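Local coordinates for protein tRNA (guanine(26)-N(2))-dimethyltransferase (Pyrococcus horikoshii, PDB 2DUL) that probably methylates guanine 26 of a number of tRNAs twice at N2, using S-adenosyl-L-methionine as the methyl donor, at residues His133-Asp138 and Arg152-Arg157; Gly158-Thr163 and Gly202-Tyr207; Ile362-Ser365 and Val370-Glu373; Leu219-Asp224 and Leu306-Met311; Leu261-Leu266 and Val276-Leu281. All blocks are in the same frame, centred on the assembly; numbering follows the deposited sequence.

Interaction 1: residues His133-Asp138 and Arg152-Arg157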
# COMPACT_ATOMS: atom_id res chain seq x y z
N HIS A 133 16.29 -4.29 -4.24
CA HIS A 133 16.12 -2.87 -4.01
C HIS A 133 14.63 -2.61 -3.80
O HIS A 133 14.23 -1.63 -3.19
CB HIS A 133 16.63 -2.06 -5.21
CG HIS A 133 18.11 -2.14 -5.41
ND1 HIS A 133 19.01 -1.62 -4.50
CD2 HIS A 133 18.84 -2.71 -6.39
CE1 HIS A 133 20.24 -1.86 -4.92
NE2 HIS A 133 20.17 -2.52 -6.07
N PHE A 134 13.80 -3.50 -4.34
CA PHE A 134 12.36 -3.38 -4.20
C PHE A 134 11.70 -4.74 -4.27
O PHE A 134 12.03 -5.57 -5.12
CB PHE A 134 11.77 -2.48 -5.30
CG PHE A 134 10.25 -2.47 -5.33
CD1 PHE A 134 9.51 -1.98 -4.25
CD2 PHE A 134 9.56 -2.97 -6.43
CE1 PHE A 134 8.11 -1.99 -4.27
CE2 PHE A 134 8.15 -2.99 -6.45
CZ PHE A 134 7.43 -2.50 -5.37
N ILE A 135 10.77 -4.98 -3.35
CA ILE A 135 10.02 -6.23 -3.32
C ILE A 135 8.55 -5.84 -3.27
O ILE A 135 8.16 -4.98 -2.48
CB ILE A 135 10.35 -7.09 -2.06
CG1 ILE A 135 11.78 -7.61 -2.14
CG2 ILE A 135 9.37 -8.26 -1.96
CD1 ILE A 135 12.19 -8.46 -0.93
N ASP A 136 7.75 -6.44 -4.13
CA ASP A 136 6.32 -6.17 -4.15
C ASP A 136 5.59 -7.44 -3.71
O ASP A 136 5.65 -8.46 -4.38
CB ASP A 136 5.87 -5.74 -5.55
CG ASP A 136 4.50 -5.06 -5.55
OD1 ASP A 136 4.16 -4.41 -6.56
OD2 ASP A 136 3.78 -5.16 -4.53
N LEU A 137 4.94 -7.36 -2.56
CA LEU A 137 4.19 -8.47 -1.99
C LEU A 137 2.71 -8.26 -2.26
O LEU A 137 2.09 -7.39 -1.64
CB LEU A 137 4.40 -8.54 -0.47
CG LEU A 137 5.77 -8.91 0.09
CD1 LEU A 137 5.66 -9.02 1.61
CD2 LEU A 137 6.22 -10.25 -0.51
N ASP A 138 2.16 -9.05 -3.16
CA ASP A 138 0.75 -8.94 -3.53
C ASP A 138 0.12 -10.33 -3.53
O ASP A 138 -0.11 -10.91 -4.59
CB ASP A 138 0.64 -8.32 -4.92
CG ASP A 138 -0.79 -7.96 -5.28
OD1 ASP A 138 -1.36 -7.08 -4.60
OD2 ASP A 138 -1.33 -8.54 -6.25
N ARG A 152 13.95 -9.28 5.36
CA ARG A 152 15.33 -9.76 5.39
C ARG A 152 15.90 -9.85 3.97
O ARG A 152 17.11 -9.74 3.77
CB ARG A 152 15.42 -11.13 6.07
CG ARG A 152 15.42 -11.07 7.60
CD ARG A 152 15.51 -12.46 8.24
NE ARG A 152 14.20 -13.09 8.36
CZ ARG A 152 13.77 -14.12 7.63
NH1 ARG A 152 14.56 -14.67 6.71
NH2 ARG A 152 12.55 -14.59 7.81
N SER A 153 15.02 -10.04 2.99
CA SER A 153 15.41 -10.16 1.58
C SER A 153 15.67 -8.80 0.91
O SER A 153 16.50 -8.70 0.00
CB SER A 153 14.32 -10.92 0.81
OG SER A 153 14.72 -11.18 -0.53
N ALA A 154 14.94 -7.77 1.33
CA ALA A 154 15.15 -6.44 0.77
C ALA A 154 16.46 -5.90 1.35
O ALA A 154 16.87 -6.33 2.42
CB ALA A 154 13.99 -5.52 1.17
N LYS A 155 17.10 -4.97 0.65
CA LYS A 155 18.34 -4.34 1.14
C LYS A 155 17.94 -3.55 2.40
O LYS A 155 16.76 -3.28 2.60
CB LYS A 155 18.90 -3.34 0.12
CG LYS A 155 19.39 -3.94 -1.20
CD LYS A 155 20.71 -4.66 -1.03
CE LYS A 155 21.31 -5.03 -2.37
NZ LYS A 155 22.55 -5.83 -2.22
N ARG A 156 18.91 -3.18 3.22
CA ARG A 156 18.63 -2.44 4.45
C ARG A 156 18.10 -1.02 4.18
O ARG A 156 17.58 -0.35 5.07
CB ARG A 156 19.89 -2.39 5.33
CG ARG A 156 20.34 -3.78 5.81
CD ARG A 156 21.54 -3.71 6.76
NE ARG A 156 21.20 -2.99 7.99
CZ ARG A 156 20.47 -3.48 8.99
NH1 ARG A 156 20.00 -4.73 8.94
NH2 ARG A 156 20.18 -2.71 10.03
N ARG A 157 18.23 -0.58 2.93
CA ARG A 157 17.71 0.73 2.54
C ARG A 157 16.79 0.49 1.35
O ARG A 157 16.56 1.38 0.53
CB ARG A 157 18.86 1.67 2.16
CG ARG A 157 19.80 1.99 3.31
CD ARG A 157 20.97 2.86 2.85
NE ARG A 157 21.95 3.11 3.92
CZ ARG A 157 22.64 2.17 4.55
NH1 ARG A 157 23.51 2.50 5.50
NH2 ARG A 157 22.48 0.88 4.23
O HOH W 1 18.45 0.13 -1.73
O HOH W 2 16.06 0.77 -2.77
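Ile135 drives its terminal methyl into the bend where the helix ending at Ser153 gives way to an extended chain. CG1 stands anti to the carbonyl carbon (chi1 -68°) and the chain runs straight on at chi2 (180°), which carries CD1 away from the strand toward the helix exit. Ile135 CD1 ends 3.6 Å from Ala154 N and 3.7 Å from Ser153 CB, while Ala154 CB gives Ile135 CD1 an apolar neighbour at 4.0 Å. The Ser153 hydroxyl is hydrogen-bonded to Arg128 O and lies beside the methyl.

At the outer end His133 and Lys155 run side by side, pointing the same way. The CB of His133 leaves its backbone away from 152-157, but the imidazole swings back, and His133 ND1 comes to 4.1 Å from Lys155 CG, an oblique meeting. Lys155 bends at chi2 (-74°) and then shares the direction of the histidine. Two waters bridge the remaining gap to Arg157 O. One gives His133 O a bond of 3.0 Å and Arg157 O a weak one; the other lies in the plane of the imidazole at its edge and joins ND1 weakly to the same Arg157 carbonyl, which also accepts from Lys232 NZ.

Strand 132-137, helix 144-153 and strand 158-164 form a beta-alpha-beta crossover of the Rossmann-like class I methyltransferase fold, and this contact seats the helix exit against the first of its strands.

Interaction 2: residues Gly158-Thr163 and Gly202-Tyr207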
# COMPACT_ATOMS: atom_id res chain seq x y z
N GLY A 158 16.26 -0.73 1.28
CA GLY A 158 15.37 -1.10 0.20
C GLY A 158 13.96 -0.55 0.32
O GLY A 158 13.62 0.15 1.28
N ILE A 159 13.14 -0.88 -0.66
CA ILE A 159 11.76 -0.43 -0.69
C ILE A 159 10.86 -1.65 -0.64
O ILE A 159 11.12 -2.65 -1.31
CB ILE A 159 11.45 0.34 -1.99
CG1 ILE A 159 12.40 1.53 -2.11
CG2 ILE A 159 9.99 0.77 -1.99
CD1 ILE A 159 12.45 2.11 -3.51
N LEU A 160 9.81 -1.56 0.16
CA LEU A 160 8.88 -2.67 0.26
C LEU A 160 7.48 -2.23 -0.12
O LEU A 160 6.98 -1.23 0.38
CB LEU A 160 8.88 -3.23 1.69
CG LEU A 160 8.15 -4.54 1.96
CD1 LEU A 160 8.73 -5.65 1.08
CD2 LEU A 160 8.29 -4.91 3.44
N GLY A 161 6.87 -2.98 -1.03
CA GLY A 161 5.51 -2.67 -1.44
C GLY A 161 4.66 -3.80 -0.90
O GLY A 161 4.92 -4.97 -1.20
N VAL A 162 3.66 -3.48 -0.10
CA VAL A 162 2.82 -4.51 0.48
C VAL A 162 1.34 -4.23 0.24
O VAL A 162 0.88 -3.10 0.35
CB VAL A 162 3.03 -4.61 2.01
CG1 VAL A 162 2.32 -5.84 2.56
CG2 VAL A 162 4.53 -4.65 2.33
N THR A 163 0.61 -5.28 -0.11
CA THR A 163 -0.82 -5.17 -0.34
C THR A 163 -1.56 -6.17 0.54
O THR A 163 -1.12 -7.30 0.71
CB THR A 163 -1.20 -5.46 -1.81
OG1 THR A 163 -0.54 -4.53 -2.67
CG2 THR A 163 -2.71 -5.33 -2.00
N GLY A 202 1.84 0.12 10.49
CA GLY A 202 2.33 -0.14 11.83
C GLY A 202 2.92 -1.53 12.04
O GLY A 202 3.91 -1.67 12.77
N VAL A 203 2.35 -2.55 11.41
CA VAL A 203 2.87 -3.90 11.59
C VAL A 203 4.20 -4.07 10.84
O VAL A 203 5.09 -4.78 11.30
CB VAL A 203 1.85 -4.98 11.12
CG1 VAL A 203 1.80 -5.05 9.60
CG2 VAL A 203 2.22 -6.34 11.73
N ILE A 204 4.33 -3.40 9.70
CA ILE A 204 5.57 -3.45 8.94
C ILE A 204 6.67 -2.81 9.79
O ILE A 204 7.77 -3.34 9.90
CB ILE A 204 5.46 -2.67 7.60
CG1 ILE A 204 4.43 -3.34 6.69
CG2 ILE A 204 6.82 -2.64 6.90
CD1 ILE A 204 4.12 -2.54 5.44
N ALA A 205 6.35 -1.67 10.39
CA ALA A 205 7.30 -0.96 11.24
C ALA A 205 7.72 -1.81 12.43
O ALA A 205 8.90 -1.86 12.79
CB ALA A 205 6.68 0.36 11.73
N ARG A 206 6.76 -2.48 13.06
CA ARG A 206 7.06 -3.31 14.22
C ARG A 206 7.92 -4.52 13.86
O ARG A 206 8.87 -4.81 14.57
CB ARG A 206 5.77 -3.75 14.93
CG ARG A 206 5.13 -2.62 15.75
CD ARG A 206 3.87 -3.08 16.46
NE ARG A 206 2.78 -3.30 15.52
CZ ARG A 206 1.75 -4.11 15.73
NH1 ARG A 206 1.66 -4.78 16.87
NH2 ARG A 206 0.81 -4.24 14.80
N TYR A 207 7.61 -5.21 12.76
CA TYR A 207 8.41 -6.37 12.36
C TYR A 207 9.82 -5.97 11.93
O TYR A 207 10.77 -6.74 12.09
CB TYR A 207 7.75 -7.13 11.20
CG TYR A 207 6.80 -8.23 11.61
CD1 TYR A 207 5.63 -7.94 12.30
CD2 TYR A 207 7.08 -9.57 11.32
CE1 TYR A 207 4.75 -8.95 12.70
CE2 TYR A 207 6.22 -10.59 11.72
CZ TYR A 207 5.06 -10.28 12.41
OH TYR A 207 4.20 -11.28 12.81
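Ile204 reaches down from helix 192-209 onto two residues of strand 158-164, and every atom that meets across the gap belongs to an aliphatic branch. Ile204 CD1 meets Val162 CG2 tip to tip at 3.8 Å, the tighter of the two contacts. The torsions account for this: CG1 is anti to the carbonyl carbon (chi1 -65°) and the chain continues nearly straight (chi2 173°), sending the delta methyl toward the sheet. The other branch, Ile204 CG2, turns to Leu160, with Leu160 CD2 lying 4.4 Å away. Both strand residues direct their CB at the helix, with Gly161 between them.

The polar groups of this turn bond away from the strand. Gly202 O accepts the backbone N of Arg206 at 3.0 Å and is approached as well by Arg206 NE at 3.4 Å, a weak bond with an N-H...O angle of 155°. The guanidinium is thereby folded back along its own helix; NH1 bonds to Leu183 O and NH2 to Tyr182 O, so that two carbonyls and a weak third bond limit its rotation on the side of the helix turned from the sheet.

The same helical turn bridges further. Ile204 also touches Val231 of strand 226-235, which pairs with 158-164, and Val203 and Tyr207 lean on Met144 of the adjacent helix 144-153, while Pro143 packs on Val162. Ile159 points to the other face of the sheet, where it meets Leu46 of helix 33-46; the strand is thus sandwiched between helices, as expected in a Rossmann-like fold.

Interaction 3: residues Ile362-Ser365 and Val370-Glu373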
# COMPACT_ATOMS: atom_id res chain seq x y z
N ILE A 362 -13.64 14.43 5.72
CA ILE A 362 -12.89 15.67 5.57
C ILE A 362 -11.70 15.67 6.52
O ILE A 362 -11.86 15.50 7.73
CB ILE A 362 -13.76 16.91 5.88
CG1 ILE A 362 -14.90 17.03 4.87
CG2 ILE A 362 -12.90 18.17 5.84
CD1 ILE A 362 -15.94 18.07 5.24
N LYS A 363 -10.51 15.84 5.95
CA LYS A 363 -9.28 15.91 6.72
C LYS A 363 -9.17 17.38 7.08
O LYS A 363 -9.32 18.25 6.21
CB LYS A 363 -8.07 15.52 5.85
CG LYS A 363 -7.27 14.30 6.31
CD LYS A 363 -7.85 13.02 5.77
CE LYS A 363 -6.85 11.87 5.82
NZ LYS A 363 -6.39 11.51 7.20
N THR A 364 -8.91 17.68 8.34
CA THR A 364 -8.79 19.07 8.73
C THR A 364 -7.97 19.26 9.99
O THR A 364 -7.90 18.38 10.84
CB THR A 364 -10.17 19.72 8.95
OG1 THR A 364 -10.01 21.10 9.29
CG2 THR A 364 -10.92 19.02 10.07
N SER A 365 -7.34 20.43 10.09
CA SER A 365 -6.54 20.76 11.26
C SER A 365 -7.46 21.26 12.38
O SER A 365 -7.05 21.33 13.54
CB SER A 365 -5.53 21.86 10.90
OG SER A 365 -6.19 23.01 10.39
N VAL A 370 -14.94 22.67 16.60
CA VAL A 370 -15.04 23.68 15.56
C VAL A 370 -15.68 23.04 14.32
O VAL A 370 -16.48 23.66 13.63
CB VAL A 370 -13.66 24.25 15.17
CG1 VAL A 370 -13.78 25.09 13.91
CG2 VAL A 370 -13.12 25.09 16.32
N PHE A 371 -15.31 21.79 14.04
CA PHE A 371 -15.87 21.08 12.90
C PHE A 371 -17.38 20.95 13.04
O PHE A 371 -18.13 21.23 12.11
CB PHE A 371 -15.25 19.68 12.77
CG PHE A 371 -15.71 18.93 11.55
CD1 PHE A 371 -15.16 19.19 10.30
CD2 PHE A 371 -16.71 17.96 11.66
CE1 PHE A 371 -15.59 18.50 9.17
CE2 PHE A 371 -17.16 17.26 10.53
CZ PHE A 371 -16.60 17.53 9.28
N ILE A 372 -17.82 20.52 14.22
CA ILE A 372 -19.24 20.33 14.50
C ILE A 372 -20.04 21.62 14.34
O ILE A 372 -21.12 21.63 13.76
CB ILE A 372 -19.47 19.78 15.93
CG1 ILE A 372 -18.78 18.42 16.07
CG2 ILE A 372 -20.96 19.66 16.22
CD1 ILE A 372 -19.21 17.41 15.03
N GLU A 373 -19.50 22.71 14.87
CA GLU A 373 -20.17 23.99 14.77
C GLU A 373 -20.27 24.40 13.31
O GLU A 373 -21.22 25.05 12.89
CB GLU A 373 -19.42 25.06 15.57
CG GLU A 373 -20.13 26.41 15.60
CD GLU A 373 -19.48 27.40 16.56
OE1 GLU A 373 -18.33 27.81 16.30
OE2 GLU A 373 -20.12 27.76 17.57
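This is an apolar strand-to-helix contact in the core of the small C-terminal part of the chain, where strand 361-364 turns through a short link into helix 368-375. Phe371 supplies the whole helix side of it. With CG anti to the backbone N (chi1 -176°), the ring extends from the helix to the strand and presents its CD1-CE1 side to two residues.

Ile362 and the phenyl group cross obliquely. The isoleucine's CD1 lies at the ring edge, in the ring plane, 4.0 Å from Phe371 CE1 and 4.1 Å from Phe371 CZ; Ile362 CB comes to 4.1 Å from Phe371 CE1, so one corner of the ring rests in the bend of the branched chain. Two residues on, Thr364 offers its methyl, CG2, at 4.2 Å from Phe371 CD1. Its hydroxyl bonds to Glu351 O and Ala366 N.

Tyr322 and Thr324 also meet the phenyl ring, as does Ile341 of helix 338-347. The order of helices and strands, with 361-364 as the middle strand, is consistent with a winged-helix topology.

Since only carbon atoms meet across the two segments, cohesion here rests on dispersion and the exclusion of water from a buried site. Thr364 joins in as an amphipathic residue: its carbon branch serves the core while its oxygen is satisfied by backbone groups.

Interaction 4: residues Leu219-Asp224 and Leu306-Met311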
# COMPACT_ATOMS: atom_id res chain seq x y z
N LEU A 219 4.23 5.99 0.33
CA LEU A 219 2.83 6.14 -0.05
C LEU A 219 2.02 4.97 0.47
O LEU A 219 2.39 3.82 0.25
CB LEU A 219 2.70 6.20 -1.57
CG LEU A 219 1.27 6.10 -2.13
CD1 LEU A 219 0.45 7.30 -1.67
CD2 LEU A 219 1.32 6.03 -3.65
N ALA A 220 0.94 5.26 1.18
CA ALA A 220 0.07 4.22 1.70
C ALA A 220 -1.35 4.72 1.46
O ALA A 220 -1.66 5.87 1.74
CB ALA A 220 0.31 4.00 3.18
N TYR A 221 -2.20 3.85 0.93
CA TYR A 221 -3.56 4.25 0.63
C TYR A 221 -4.53 3.09 0.61
O TYR A 221 -4.13 1.92 0.67
CB TYR A 221 -3.57 4.97 -0.73
CG TYR A 221 -3.21 4.09 -1.91
CD1 TYR A 221 -4.19 3.35 -2.58
CD2 TYR A 221 -1.89 3.97 -2.35
CE1 TYR A 221 -3.87 2.53 -3.66
CE2 TYR A 221 -1.56 3.15 -3.44
CZ TYR A 221 -2.56 2.44 -4.09
OH TYR A 221 -2.25 1.63 -5.16
N TYR A 222 -5.81 3.42 0.53
CA TYR A 222 -6.88 2.43 0.48
C TYR A 222 -7.60 2.62 -0.86
O TYR A 222 -7.78 3.75 -1.31
CB TYR A 222 -7.88 2.66 1.61
CG TYR A 222 -9.14 1.84 1.45
CD1 TYR A 222 -9.18 0.50 1.82
CD2 TYR A 222 -10.29 2.40 0.88
CE1 TYR A 222 -10.32 -0.27 1.61
CE2 TYR A 222 -11.43 1.64 0.66
CZ TYR A 222 -11.44 0.30 1.03
OH TYR A 222 -12.56 -0.46 0.81
N LYS A 223 -8.00 1.52 -1.48
CA LYS A 223 -8.71 1.59 -2.75
C LYS A 223 -9.48 0.31 -3.04
O LYS A 223 -8.91 -0.77 -3.10
CB LYS A 223 -7.73 1.86 -3.90
CG LYS A 223 -8.40 2.10 -5.25
CD LYS A 223 -9.14 3.43 -5.27
CE LYS A 223 -9.62 3.78 -6.67
NZ LYS A 223 -10.72 2.89 -7.13
N ASP A 224 -10.78 0.47 -3.22
CA ASP A 224 -11.67 -0.65 -3.55
C ASP A 224 -11.37 -1.93 -2.78
O ASP A 224 -11.05 -2.96 -3.36
CB ASP A 224 -11.61 -0.93 -5.05
CG ASP A 224 -12.82 -1.70 -5.55
OD1 ASP A 224 -12.79 -2.17 -6.70
OD2 ASP A 224 -13.80 -1.82 -4.79
N LEU A 306 -4.49 8.88 -12.50
CA LEU A 306 -4.36 10.31 -12.25
C LEU A 306 -5.38 10.80 -11.23
O LEU A 306 -5.06 11.62 -10.37
CB LEU A 306 -4.53 11.10 -13.55
CG LEU A 306 -3.43 10.97 -14.60
CD1 LEU A 306 -3.82 11.75 -15.85
CD2 LEU A 306 -2.12 11.48 -14.03
N LYS A 307 -6.60 10.28 -11.31
CA LYS A 307 -7.66 10.67 -10.38
C LYS A 307 -7.29 10.31 -8.94
O LYS A 307 -7.49 11.11 -8.03
CB LYS A 307 -8.98 9.99 -10.76
CG LYS A 307 -10.16 10.46 -9.92
CD LYS A 307 -11.48 9.91 -10.44
CE LYS A 307 -11.58 8.40 -10.26
NZ LYS A 307 -11.70 8.01 -8.83
N LEU A 308 -6.76 9.11 -8.74
CA LEU A 308 -6.38 8.67 -7.41
C LEU A 308 -5.16 9.43 -6.89
O LEU A 308 -5.16 9.92 -5.76
CB LEU A 308 -6.08 7.17 -7.41
CG LEU A 308 -5.60 6.58 -6.08
CD1 LEU A 308 -6.64 6.81 -5.00
CD2 LEU A 308 -5.32 5.09 -6.24
N LEU A 309 -4.13 9.53 -7.73
CA LEU A 309 -2.91 10.23 -7.35
C LEU A 309 -3.13 11.73 -7.07
O LEU A 309 -2.49 12.30 -6.20
CB LEU A 309 -1.84 10.04 -8.44
CG LEU A 309 -1.29 8.61 -8.60
CD1 LEU A 309 -0.35 8.54 -9.80
CD2 LEU A 309 -0.57 8.19 -7.34
N LYS A 310 -4.04 12.35 -7.81
CA LYS A 310 -4.31 13.77 -7.60
C LYS A 310 -5.05 13.97 -6.29
O LYS A 310 -4.82 14.95 -5.58
CB LYS A 310 -5.13 14.35 -8.76
CG LYS A 310 -4.34 14.49 -10.06
CD LYS A 310 -5.20 15.02 -11.20
CE LYS A 310 -4.37 15.18 -12.47
NZ LYS A 310 -5.19 15.64 -13.62
N MET A 311 -5.95 13.04 -5.97
CA MET A 311 -6.70 13.11 -4.72
C MET A 311 -5.73 13.00 -3.55
O MET A 311 -5.78 13.80 -2.61
CB MET A 311 -7.73 11.97 -4.65
CG MET A 311 -8.38 11.80 -3.29
SD MET A 311 -9.26 13.27 -2.72
CE MET A 311 -10.93 12.90 -3.30
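Leu308 of helix 302-314 faces strand 213-223 with both methyls, dividing them between two very different partners. CD2 goes to Tyr221, CD1 to Lys223.

Against Tyr221 the leucine stands at about a right angle. The tyrosine adopts the crowded position about its first bond, CG lying between the backbone N and the carbonyl carbon (chi1 65°), and in this setting its CE1 corner is turned to the helix. Leu308 CD2 is 3.9 Å from Tyr221 CE1 and approaches the ring obliquely. Lys223, from the same strand side, puts its CB in plane at the edge of the phenol ring.

Lys223 meets the leucine through the middle of its chain, Lys223 CD lying 4.2 Å from Leu308 CD1. The lysine bends at chi2 (70°) and again at chi4 (69°), and its end comes near that of Lys307: Lys223 NZ lies 5.5 Å from Lys307 NZ.

Tyr221 is also touched by Ile38 of helix 33-46 and by His356, and its side chain is about 4 Å from a bound glycerol, which probably came from the crystallisation liquor; Arg61, a predicted S-adenosyl-L-methionine ligand, is about 8 Å from Tyr221, side chain to side chain.

The contact is therefore apolar at its buried end and grades into charge toward its more exposed side, where the lysines lie. Lys223 contributes methylenes, not its ammonium, and the two like-charged amines would probably repel mildly; this should cost little if solvent screens them.

Interaction 5: residues Leu261-Leu266 and Val276-Leu281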
# COMPACT_ATOMS: atom_id res chain seq x y z
N LEU A 261 -5.88 10.92 19.96
CA LEU A 261 -4.68 10.21 19.57
C LEU A 261 -3.72 10.09 20.75
O LEU A 261 -3.61 11.01 21.56
CB LEU A 261 -3.96 10.96 18.44
CG LEU A 261 -4.78 11.35 17.21
CD1 LEU A 261 -3.91 12.19 16.28
CD2 LEU A 261 -5.29 10.10 16.50
N GLU A 262 -3.05 8.96 20.85
CA GLU A 262 -2.07 8.78 21.92
C GLU A 262 -0.82 8.16 21.33
O GLU A 262 -0.82 7.02 20.89
CB GLU A 262 -2.60 7.89 23.04
CG GLU A 262 -1.53 7.60 24.09
CD GLU A 262 -2.07 6.91 25.32
OE1 GLU A 262 -2.92 6.00 25.19
OE2 GLU A 262 -1.63 7.27 26.43
N GLN A 263 0.26 8.94 21.32
CA GLN A 263 1.51 8.45 20.78
C GLN A 263 2.23 7.70 21.89
O GLN A 263 2.35 8.20 23.00
CB GLN A 263 2.36 9.62 20.27
CG GLN A 263 3.30 9.24 19.13
CD GLN A 263 3.85 10.45 18.39
OE1 GLN A 263 3.10 11.35 18.02
NE2 GLN A 263 5.16 10.46 18.17
N GLY A 264 2.70 6.50 21.58
CA GLY A 264 3.38 5.70 22.58
C GLY A 264 3.33 4.25 22.16
O GLY A 264 2.44 3.85 21.41
N PHE A 265 4.28 3.45 22.64
CA PHE A 265 4.30 2.04 22.28
C PHE A 265 3.10 1.30 22.84
O PHE A 265 2.62 0.35 22.24
CB PHE A 265 5.60 1.39 22.76
CG PHE A 265 5.84 0.02 22.18
CD1 PHE A 265 5.49 -1.12 22.90
CD2 PHE A 265 6.37 -0.13 20.91
CE1 PHE A 265 5.67 -2.40 22.35
CE2 PHE A 265 6.56 -1.39 20.35
CZ PHE A 265 6.20 -2.53 21.08
N LEU A 266 2.62 1.76 24.00
CA LEU A 266 1.46 1.16 24.65
C LEU A 266 0.46 2.25 25.04
O LEU A 266 0.85 3.38 25.33
CB LEU A 266 1.88 0.41 25.92
CG LEU A 266 2.78 -0.82 25.77
CD1 LEU A 266 3.18 -1.34 27.15
CD2 LEU A 266 2.04 -1.90 25.00
N VAL A 276 -1.28 1.60 15.82
CA VAL A 276 -1.34 2.08 14.45
C VAL A 276 -0.18 3.04 14.22
O VAL A 276 0.40 3.57 15.17
CB VAL A 276 -2.64 2.85 14.13
CG1 VAL A 276 -3.85 1.94 14.28
CG2 VAL A 276 -2.75 4.07 15.06
N TRP A 277 0.15 3.25 12.96
CA TRP A 277 1.19 4.19 12.57
C TRP A 277 0.52 5.56 12.66
O TRP A 277 -0.56 5.75 12.10
CB TRP A 277 1.62 3.91 11.13
CG TRP A 277 2.58 4.89 10.54
CD1 TRP A 277 2.29 5.86 9.62
CD2 TRP A 277 3.99 4.96 10.78
NE1 TRP A 277 3.44 6.52 9.26
CE2 TRP A 277 4.50 5.99 9.96
CE3 TRP A 277 4.87 4.25 11.61
CZ2 TRP A 277 5.86 6.33 9.94
CZ3 TRP A 277 6.23 4.59 11.59
CH2 TRP A 277 6.70 5.62 10.75
N LEU A 278 1.13 6.50 13.39
CA LEU A 278 0.57 7.85 13.51
C LEU A 278 1.42 8.85 12.74
O LEU A 278 1.23 10.06 12.84
CB LEU A 278 0.49 8.28 14.98
CG LEU A 278 -0.51 7.55 15.88
CD1 LEU A 278 -0.49 8.14 17.28
CD2 LEU A 278 -1.91 7.68 15.28
N GLY A 279 2.37 8.33 11.96
CA GLY A 279 3.22 9.20 11.17
C GLY A 279 2.58 9.51 9.83
O GLY A 279 1.39 9.25 9.63
N PRO A 280 3.35 10.07 8.88
CA PRO A 280 2.85 10.41 7.54
C PRO A 280 2.42 9.17 6.76
O PRO A 280 2.98 8.09 6.93
CB PRO A 280 4.07 11.07 6.88
CG PRO A 280 4.88 11.59 8.04
CD PRO A 280 4.76 10.47 9.04
N LEU A 281 1.40 9.33 5.91
CA LEU A 281 0.96 8.21 5.08
C LEU A 281 1.46 8.46 3.65
O LEU A 281 1.15 7.70 2.73
CB LEU A 281 -0.56 8.06 5.09
CG LEU A 281 -1.12 7.38 6.35
CD1 LEU A 281 -2.62 7.17 6.20
CD2 LEU A 281 -0.42 6.03 6.58
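Leu278 sets its CG anti to the carbonyl carbon (chi1 -68°) and keeps its chain extended at chi2 (-178°), a shape that pushes both methyls out over the 261-263 strand. Leu278 CD1 touches backbone first, lying 3.8 Å from Glu262 O and 4.0 Å from Gln263 CA. Gln263 CG approaches Leu278 CD1 at 4.4 Å, while the amide nitrogen of the glutamine bonds to Glu245 O. CD2 serves the other neighbour: Leu261, extended likewise beyond chi1, brings its own CD2 to 4.3 Å from Leu278 CD2.

Beyond Leu278 the chain is tied back to Trp277. Trp277 NE1 donates to Pro280 O at 2.8 Å, the carbonyl oxygen lying close to the indole plane, although the donor stands 38° out of the carbonyl plane. Gly279 N sits over one face of the indole.

Strands 259-263 and 273-277 are the two edges of a three-stranded antiparallel sheet, both paired with 247-252. Lys246, just before that central strand, bonds through its backbone to Leu278. The leucine thus spans from one edge to the other past the end of the middle strand, a partly exposed apolar contact between the edge strands of a three-stranded antiparallel sheet.

Overall arrangement
Interactions 1, 2 and 4 belong to the nine-stranded methyltransferase sheet. Its neighbouring strands 132-137 and 158-164 share probable hydrogen bonds, including Leu137 N to Gly161 O (2.7 Å), and interactions 1 and 2 have centres about 9 Å apart. Interaction 4 lies at one outermost strand, 213-223, about 18 Å from interaction 2 between centres. Interaction 5 touches interactions 2 and 4: Trp277 packs on Gly202 and Ala205, and Ala220 N probably hydrogen-bonds to Leu281 O (2.9 Å). Interaction 3, centred about 38 Å from interaction 1, has nearest atoms about 6 Å from interaction 5 and about 9 Å from interaction 4. The predicted S-adenosyl-L-methionine ligand Arg61 is about 9 Å from Ile135 between side chains.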